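Local coordinates for protein CELL division inhibitor (Pyrococcus furiosus, PDB 1G3Q) that probably binds and hydrolyses ATP as a MinD-type cell division ATPase, and holds ADP with a magnesium ion here, at residues T17-N22 with K224-L229; L170-R175 with I197-A202. All blocks are in the same frame, centred on the assembly; numbering follows the deposited sequence.

Overall arrangement
Contacts 1 and 2 show how a P-loop ATPase builds one nucleotide site from distant parts of its chain. Their centres lie 11 Å apart on the same side of the chain's centre, and both reach the bound ADP: contact 1 at the phosphates and magnesium ion, contact 2 at the adenine. Along the sequence contact 2 is nested inside the loop closed by contact 1, which pairs helix 16-29 with helix 221-235. Contact 2 joins neighbouring parallel strands, 164-173 and 193-198, at one border of the mixed sheet. Ala225 packs on Ile197 and Pro198, and Phe226 on Ile197, so helix 221-235 links the two contacts directly.

Contact 1: residues T17-N22 with K224-L229; sequences TTVTAN and KAFVKL. With MG (magnesium ion), chain B; ADP (adenosine-5'-diphosphate), chain C.
In the P-loop (Walker A) nucleotide site, the helix that follows the phosphate loop rests on Phe226 of helix 221-235, with Asn22 as the main point of touch. Asn22 CB sits over the centre of the Phe226 ring in a CH-pi contact, 3.5 Å from the centroid. Val19 CG2 reaches the edge of the same ring in its plane, 4.0 Å from Phe226 CE2, and Val19 CG1 meets Leu229 CD2 more loosely. Thr18 serves both sides. With OG1 beside its backbone N (chi1 -62°), Thr18 OG1 and Thr18 N both donate to ADP O2A, at 2.8 and 2.9 Å, while Thr18 CG2 is left to approach Phe226 CZ at 4.1 Å. One residue earlier, Thr17 N donates to ADP O3B and Thr17 OG1 binds the magnesium ion at 2.1 Å; ADP O3B and four waters complete six ligands. The short axes cross at -70° and stay 10.7 Å apart, a gap spanned mainly by the aromatic ring. Around this buried junction, Phe226 also packs on Ile197 of strand 193-198 and Ile203 of helix 201-209, while helix 46-49 lies against Thr17 and Ala21.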
loop_
_atom_site.group_PDB
_atom_site.type_symbol
_atom_site.label_atom_id
_atom_site.label_comp_id
_atom_site.label_asym_id
_atom_site.label_seq_id
_atom_site.Cartn_x
_atom_site.Cartn_y
_atom_site.Cartn_z
ATOM N N THR A 17 2.312 -0.112 4.453
ATOM C CA THR A 17 1.890 -1.504 4.531
ATOM C C THR A 17 0.534 -1.619 5.214
ATOM O O THR A 17 -0.322 -2.398 4.783
ATOM C CB THR A 17 2.936 -2.352 5.271
ATOM O OG1 THR A 17 4.143 -2.348 4.507
ATOM C CG2 THR A 17 2.463 -3.802 5.416
ATOM N N THR A 18 0.337 -0.824 6.264
ATOM C CA THR A 18 -0.918 -0.819 7.009
ATOM C C THR A 18 -2.087 -0.383 6.120
ATOM O O THR A 18 -3.164 -0.985 6.150
ATOM C CB THR A 18 -0.836 0.122 8.228
ATOM O OG1 THR A 18 0.185 -0.338 9.124
ATOM C CG2 THR A 18 -2.164 0.160 8.969
ATOM N N VAL A 19 -1.876 0.668 5.333
ATOM C CA VAL A 19 -2.922 1.144 4.437
ATOM C C VAL A 19 -3.167 0.100 3.349
ATOM O O VAL A 19 -4.311 -0.218 3.037
ATOM C CB VAL A 19 -2.535 2.498 3.796
ATOM C CG1 VAL A 19 -3.521 2.872 2.692
ATOM C CG2 VAL A 19 -2.534 3.577 4.862
ATOM N N THR A 20 -2.093 -0.446 2.782
ATOM C CA THR A 20 -2.237 -1.459 1.738
ATOM C C THR A 20 -3.079 -2.635 2.236
ATOM O O THR A 20 -4.044 -3.039 1.587
ATOM C CB THR A 20 -0.869 -2.019 1.285
ATOM O OG1 THR A 20 -0.046 -0.954 0.788
ATOM C CG2 THR A 20 -1.068 -3.053 0.183
ATOM N N ALA A 21 -2.697 -3.187 3.385
ATOM C CA ALA A 21 -3.399 -4.326 3.970
ATOM C C ALA A 21 -4.858 -4.036 4.332
ATOM O O ALA A 21 -5.753 -4.793 3.954
ATOM C CB ALA A 21 -2.646 -4.824 5.204
ATOM N N ASN A 22 -5.105 -2.953 5.066
ATOM C CA ASN A 22 -6.475 -2.626 5.454
ATOM C C ASN A 22 -7.366 -2.254 4.270
ATOM O O ASN A 22 -8.524 -2.669 4.211
ATOM C CB ASN A 22 -6.495 -1.501 6.493
ATOM C CG ASN A 22 -6.121 -1.988 7.886
ATOM O OD1 ASN A 22 -4.944 -2.033 8.250
ATOM N ND2 ASN A 22 -7.123 -2.375 8.662
ATOM N N LYS A 224 -13.183 1.749 11.041
ATOM C CA LYS A 224 -14.206 2.549 10.379
ATOM C C LYS A 224 -13.630 3.554 9.380
ATOM O O LYS A 224 -14.216 3.778 8.323
ATOM C CB LYS A 224 -15.071 3.252 11.428
ATOM C CG LYS A 224 -15.976 2.284 12.187
ATOM C CD LYS A 224 -16.649 2.930 13.392
ATOM C CE LYS A 224 -17.624 1.954 14.043
ATOM N NZ LYS A 224 -18.178 2.451 15.338
ATOM N N ALA A 225 -12.487 4.153 9.703
ATOM C CA ALA A 225 -11.865 5.113 8.796
ATOM C C ALA A 225 -11.418 4.412 7.511
ATOM O O ALA A 225 -11.558 4.960 6.415
ATOM C CB ALA A 225 -10.679 5.790 9.472
ATOM N N PHE A 226 -10.889 3.196 7.638
ATOM C CA PHE A 226 -10.454 2.459 6.455
ATOM C C PHE A 226 -11.627 2.038 5.573
ATOM O O PHE A 226 -11.494 1.975 4.348
ATOM C CB PHE A 226 -9.621 1.235 6.852
ATOM C CG PHE A 226 -8.165 1.544 7.065
ATOM C CD1 PHE A 226 -7.567 1.343 8.303
ATOM C CD2 PHE A 226 -7.396 2.054 6.023
ATOM C CE1 PHE A 226 -6.221 1.645 8.503
ATOM C CE2 PHE A 226 -6.049 2.362 6.208
ATOM C CZ PHE A 226 -5.460 2.157 7.455
ATOM N N VAL A 227 -12.768 1.742 6.190
ATOM C CA VAL A 227 -13.948 1.360 5.421
ATOM C C VAL A 227 -14.368 2.566 4.581
ATOM O O VAL A 227 -14.717 2.419 3.411
ATOM C CB VAL A 227 -15.119 0.937 6.340
ATOM C CG1 VAL A 227 -16.385 0.735 5.513
ATOM C CG2 VAL A 227 -14.768 -0.362 7.064
ATOM N N LYS A 228 -14.320 3.754 5.182
ATOM C CA LYS A 228 -14.676 4.982 4.474
ATOM C C LYS A 228 -13.675 5.253 3.357
ATOM O O LYS A 228 -14.056 5.687 2.270
ATOM C CB LYS A 228 -14.718 6.174 5.436
ATOM C CG LYS A 228 -15.871 6.116 6.428
ATOM C CD LYS A 228 -15.983 7.400 7.236
ATOM C CE LYS A 228 -17.156 7.335 8.212
ATOM N NZ LYS A 228 -17.362 8.623 8.943
ATOM N N LEU A 229 -12.397 4.991 3.619
ATOM C CA LEU A 229 -11.374 5.193 2.599
ATOM C C LEU A 229 -11.673 4.307 1.392
ATOM O O LEU A 229 -11.576 4.749 0.247
ATOM C CB LEU A 229 -9.978 4.851 3.138
ATOM C CG LEU A 229 -8.878 4.926 2.065
ATOM C CD1 LEU A 229 -8.737 6.372 1.582
ATOM C CD2 LEU A 229 -7.552 4.424 2.619
HETATM MG MG MG B . 5.934 -1.247 4.959
HETATM P PB ADP C . 5.447 1.637 6.561
HETATM O O1B ADP C . 6.868 1.543 6.826
HETATM O O2B ADP C . 5.124 2.971 6.031
HETATM O O3B ADP C . 4.798 0.468 5.582
HETATM P PA ADP C . 3.764 0.463 8.509
HETATM O O1A ADP C . 4.381 -0.799 8.727
HETATM O O2A ADP C . 2.541 0.387 7.754
HETATM O O3A ADP C . 4.686 1.504 7.902
HETATM O "O5'" ADP C . 3.435 1.004 9.873
HETATM C "C5'" ADP C . 4.443 1.219 10.934
HETATM C "C4'" ADP C . 3.940 0.804 12.270
HETATM O "O4'" ADP C . 2.970 1.755 12.797
HETATM C "C3'" ADP C . 3.221 -0.508 12.297
HETATM O "O3'" ADP C . 3.662 -1.295 13.399
HETATM C "C2'" ADP C . 1.762 -0.202 12.447
HETATM O "O2'" ADP C . 0.995 -1.161 13.171
HETATM C "C1'" ADP C . 1.715 1.100 13.127
HETATM N N9 ADP C . 0.659 2.018 12.615
HETATM C C8 ADP C . 0.381 2.522 11.335
HETATM N N7 ADP C . -0.646 3.319 11.253
HETATM C C5 ADP C . -1.106 3.370 12.549
HETATM C C6 ADP C . -2.199 4.056 13.151
HETATM N N6 ADP C . -2.992 4.825 12.405
HETATM N N1 ADP C . -2.405 3.898 14.524
HETATM C C2 ADP C . -1.576 3.102 15.267
HETATM N N3 ADP C . -0.517 2.415 14.775
HETATM C C4 ADP C . -0.329 2.586 13.408
HETATM O O HOH W 1 6.089 -2.228 7.137
HETATM O O HOH W 2 6.014 -0.411 2.681
HETATM O O HOH W 3 8.213 -0.300 5.322
HETATM O O HOH W 4 7.174 -3.119 4.208
#

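Contact 2: residues L170-R175 with I197-A202; sequences LNRYGR and IPEDPA. With ADP (adenosine-5'-diphosphate), chain C.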
loop_
_atom_site.group_PDB
_atom_site.type_symbol
_atom_site.label_atom_id
_atom_site.label_comp_id
_atom_site.label_asym_id
_atom_site.label_seq_id
_atom_site.Cartn_x
_atom_site.Cartn_y
_atom_site.Cartn_z
ATOM N N LEU A 170 -4.125 10.948 5.607
ATOM C CA LEU A 170 -3.430 11.523 6.750
ATOM C C LEU A 170 -3.500 10.461 7.835
ATOM O O LEU A 170 -4.497 10.348 8.545
ATOM C CB LEU A 170 -4.126 12.803 7.221
ATOM C CG LEU A 170 -3.458 13.561 8.372
ATOM C CD1 LEU A 170 -2.067 14.021 7.950
ATOM C CD2 LEU A 170 -4.320 14.758 8.754
ATOM N N ASN A 171 -2.435 9.678 7.955
ATOM C CA ASN A 171 -2.398 8.600 8.930
ATOM C C ASN A 171 -1.765 8.975 10.266
ATOM O O ASN A 171 -0.985 9.926 10.363
ATOM C CB ASN A 171 -1.676 7.393 8.320
ATOM C CG ASN A 171 -1.730 6.168 9.211
ATOM O OD1 ASN A 171 -2.761 5.874 9.815
ATOM N ND2 ASN A 171 -0.621 5.439 9.285
ATOM N N ARG A 172 -2.128 8.215 11.295
ATOM C CA ARG A 172 -1.618 8.409 12.645
ATOM C C ARG A 172 -1.959 9.784 13.216
ATOM O O ARG A 172 -1.167 10.381 13.947
ATOM C CB ARG A 172 -0.106 8.182 12.649
ATOM C CG ARG A 172 0.295 6.979 11.805
ATOM C CD ARG A 172 1.630 6.399 12.207
ATOM N NE ARG A 172 1.604 5.848 13.559
ATOM C CZ ARG A 172 2.593 5.135 14.088
ATOM N NH1 ARG A 172 3.681 4.884 13.374
ATOM N NH2 ARG A 172 2.502 4.684 15.331
ATOM N N TYR A 173 -3.146 10.279 12.887
ATOM C CA TYR A 173 -3.574 11.579 13.383
ATOM C C TYR A 173 -4.055 11.465 14.824
ATOM O O TYR A 173 -4.857 10.593 15.153
ATOM C CB TYR A 173 -4.699 12.146 12.515
ATOM C CG TYR A 173 -5.146 13.520 12.958
ATOM C CD1 TYR A 173 -4.298 14.621 12.837
ATOM C CD2 TYR A 173 -6.399 13.714 13.535
ATOM C CE1 TYR A 173 -4.687 15.886 13.284
ATOM C CE2 TYR A 173 -6.798 14.974 13.987
ATOM C CZ TYR A 173 -5.937 16.053 13.858
ATOM O OH TYR A 173 -6.326 17.295 14.301
ATOM N N GLY A 174 -3.562 12.353 15.681
ATOM C CA GLY A 174 -3.954 12.330 17.077
ATOM C C GLY A 174 -2.866 11.730 17.943
ATOM O O GLY A 174 -3.012 11.619 19.161
ATOM N N ARG A 175 -1.768 11.344 17.304
ATOM C CA ARG A 175 -0.637 10.748 17.998
ATOM C C ARG A 175 0.073 11.787 18.865
ATOM O O ARG A 175 0.674 11.448 19.883
ATOM C CB ARG A 175 0.345 10.167 16.978
ATOM C CG ARG A 175 1.464 9.334 17.575
ATOM C CD ARG A 175 2.427 8.877 16.490
ATOM N NE ARG A 175 3.372 7.875 16.975
ATOM C CZ ARG A 175 4.377 7.383 16.255
ATOM N NH1 ARG A 175 5.186 6.470 16.778
ATOM N NH2 ARG A 175 4.579 7.808 15.015
ATOM N N ILE A 197 -6.821 8.705 9.014
ATOM C CA ILE A 197 -6.756 7.468 9.786
ATOM C C ILE A 197 -6.170 7.876 11.132
ATOM O O ILE A 197 -5.015 8.294 11.221
ATOM C CB ILE A 197 -5.832 6.419 9.126
ATOM C CG1 ILE A 197 -6.241 6.189 7.668
ATOM C CG2 ILE A 197 -5.906 5.102 9.905
ATOM C CD1 ILE A 197 -7.649 5.631 7.484
ATOM N N PRO A 198 -6.964 7.766 12.200
ATOM C CA PRO A 198 -6.466 8.149 13.519
ATOM C C PRO A 198 -5.422 7.206 14.095
ATOM O O PRO A 198 -5.325 6.045 13.688
ATOM C CB PRO A 198 -7.737 8.169 14.360
ATOM C CG PRO A 198 -8.519 7.025 13.773
ATOM C CD PRO A 198 -8.344 7.250 12.283
ATOM N N GLU A 199 -4.623 7.724 15.022
ATOM C CA GLU A 199 -3.628 6.912 15.711
ATOM C C GLU A 199 -4.556 6.011 16.515
ATOM O O GLU A 199 -5.408 6.501 17.262
ATOM C CB GLU A 199 -2.787 7.783 16.648
ATOM C CG GLU A 199 -1.687 7.051 17.416
ATOM C CD GLU A 199 -0.675 6.386 16.503
ATOM O OE1 GLU A 199 -0.515 6.842 15.354
ATOM O OE2 GLU A 199 -0.027 5.413 16.938
ATOM N N ASP A 200 -4.418 4.701 16.353
ATOM C CA ASP A 200 -5.307 3.781 17.050
ATOM C C ASP A 200 -4.613 2.469 17.395
ATOM O O ASP A 200 -4.185 1.736 16.507
ATOM C CB ASP A 200 -6.524 3.505 16.161
ATOM C CG ASP A 200 -7.612 2.713 16.865
ATOM O OD1 ASP A 200 -7.363 2.163 17.957
ATOM O OD2 ASP A 200 -8.729 2.636 16.310
ATOM N N PRO A 201 -4.488 2.160 18.693
ATOM C CA PRO A 201 -3.844 0.915 19.125
ATOM C C PRO A 201 -4.419 -0.309 18.402
ATOM O O PRO A 201 -3.719 -1.297 18.191
ATOM C CB PRO A 201 -4.128 0.889 20.623
ATOM C CG PRO A 201 -4.061 2.352 20.983
ATOM C CD PRO A 201 -4.853 2.994 19.855
ATOM N N ALA A 202 -5.694 -0.238 18.018
ATOM C CA ALA A 202 -6.342 -1.351 17.319
ATOM C C ALA A 202 -5.637 -1.688 16.008
ATOM O O ALA A 202 -5.573 -2.854 15.599
ATOM C CB ALA A 202 -7.802 -1.022 17.050
HETATM P PB ADP C . 5.447 1.637 6.561
HETATM O O1B ADP C . 6.868 1.543 6.826
HETATM O O2B ADP C . 5.124 2.971 6.031
HETATM O O3B ADP C . 4.798 0.468 5.582
HETATM P PA ADP C . 3.764 0.463 8.509
HETATM O O1A ADP C . 4.381 -0.799 8.727
HETATM O O2A ADP C . 2.541 0.387 7.754
HETATM O O3A ADP C . 4.686 1.504 7.902
HETATM O "O5'" ADP C . 3.435 1.004 9.873
HETATM C "C5'" ADP C . 4.443 1.219 10.934
HETATM C "C4'" ADP C . 3.940 0.804 12.270
HETATM O "O4'" ADP C . 2.970 1.755 12.797
HETATM C "C3'" ADP C . 3.221 -0.508 12.297
HETATM O "O3'" ADP C . 3.662 -1.295 13.399
HETATM C "C2'" ADP C . 1.762 -0.202 12.447
HETATM O "O2'" ADP C . 0.995 -1.161 13.171
HETATM C "C1'" ADP C . 1.715 1.100 13.127
HETATM N N9 ADP C . 0.659 2.018 12.615
HETATM C C8 ADP C . 0.381 2.522 11.335
HETATM N N7 ADP C . -0.646 3.319 11.253
HETATM C C5 ADP C . -1.106 3.370 12.549
HETATM C C6 ADP C . -2.199 4.056 13.151
HETATM N N6 ADP C . -2.992 4.825 12.405
HETATM N N1 ADP C . -2.405 3.898 14.524
HETATM C C2 ADP C . -1.576 3.102 15.267
HETATM N N3 ADP C . -0.517 2.415 14.775
HETATM C C4 ADP C . -0.329 2.586 13.408
#
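Glu199 and Arg172 form the charged part of a contact whose backbone joins two parallel strands where they run out beside the adenine. Tyr173 N donates to Ile197 O and Glu199 N to Tyr173 O, carrying the pairing through the Tyr173-Pro198 bridge and into the type II turn Arg172-Arg175. The side chain of Glu199 starts along this turn: its CB lies 3.8 Å from Tyr173 O, and its CG leaves anti to the backbone N to meet Arg175 CB at 3.7 Å. A bend at chi2 (60°) then brings the carboxylate back beside the Arg172 guanidinium, nearly coplanar with it, and sets Glu199 CD against the N1-C2 edge of the base. Arg172 grips it side-on through a two-bonded salt bridge. Glu199 OE1 takes the bond from Arg172 NE at 2.9 Å, and Glu199 OE2 receives Arg172 NH2 at 3.1 Å in an almost straight bond (176°); each oxygen uses its syn lone pair. OE2 of Glu199 also approaches ADP C2, 3.2 Å away. Held at its edge, the Arg172 guanidinium has the ADP over one face, where ADP C4 lies toward its rim beside the ribose O4', and the Arg175 guanidinium over the opposite one. Of the two arginines Arg172 alone is bonded to Glu199; Arg175 is near by charge only, and the carboxylate probably offsets part of the charge of both. The base itself is read by polar groups. ADP N6 donates to Asn171 OD1 at 2.8 Å and also to Pro198 O, while ADP N1 accepts from Asp200 N at 2.8 Å. Asn171 ND2 donates to ADP N7 at 2.9 Å and to Thr14 O, fixing its amide. Two acceptors for the amine and a donor for N1 match adenine, not guanine, consistent with selection of an adenine nucleotide.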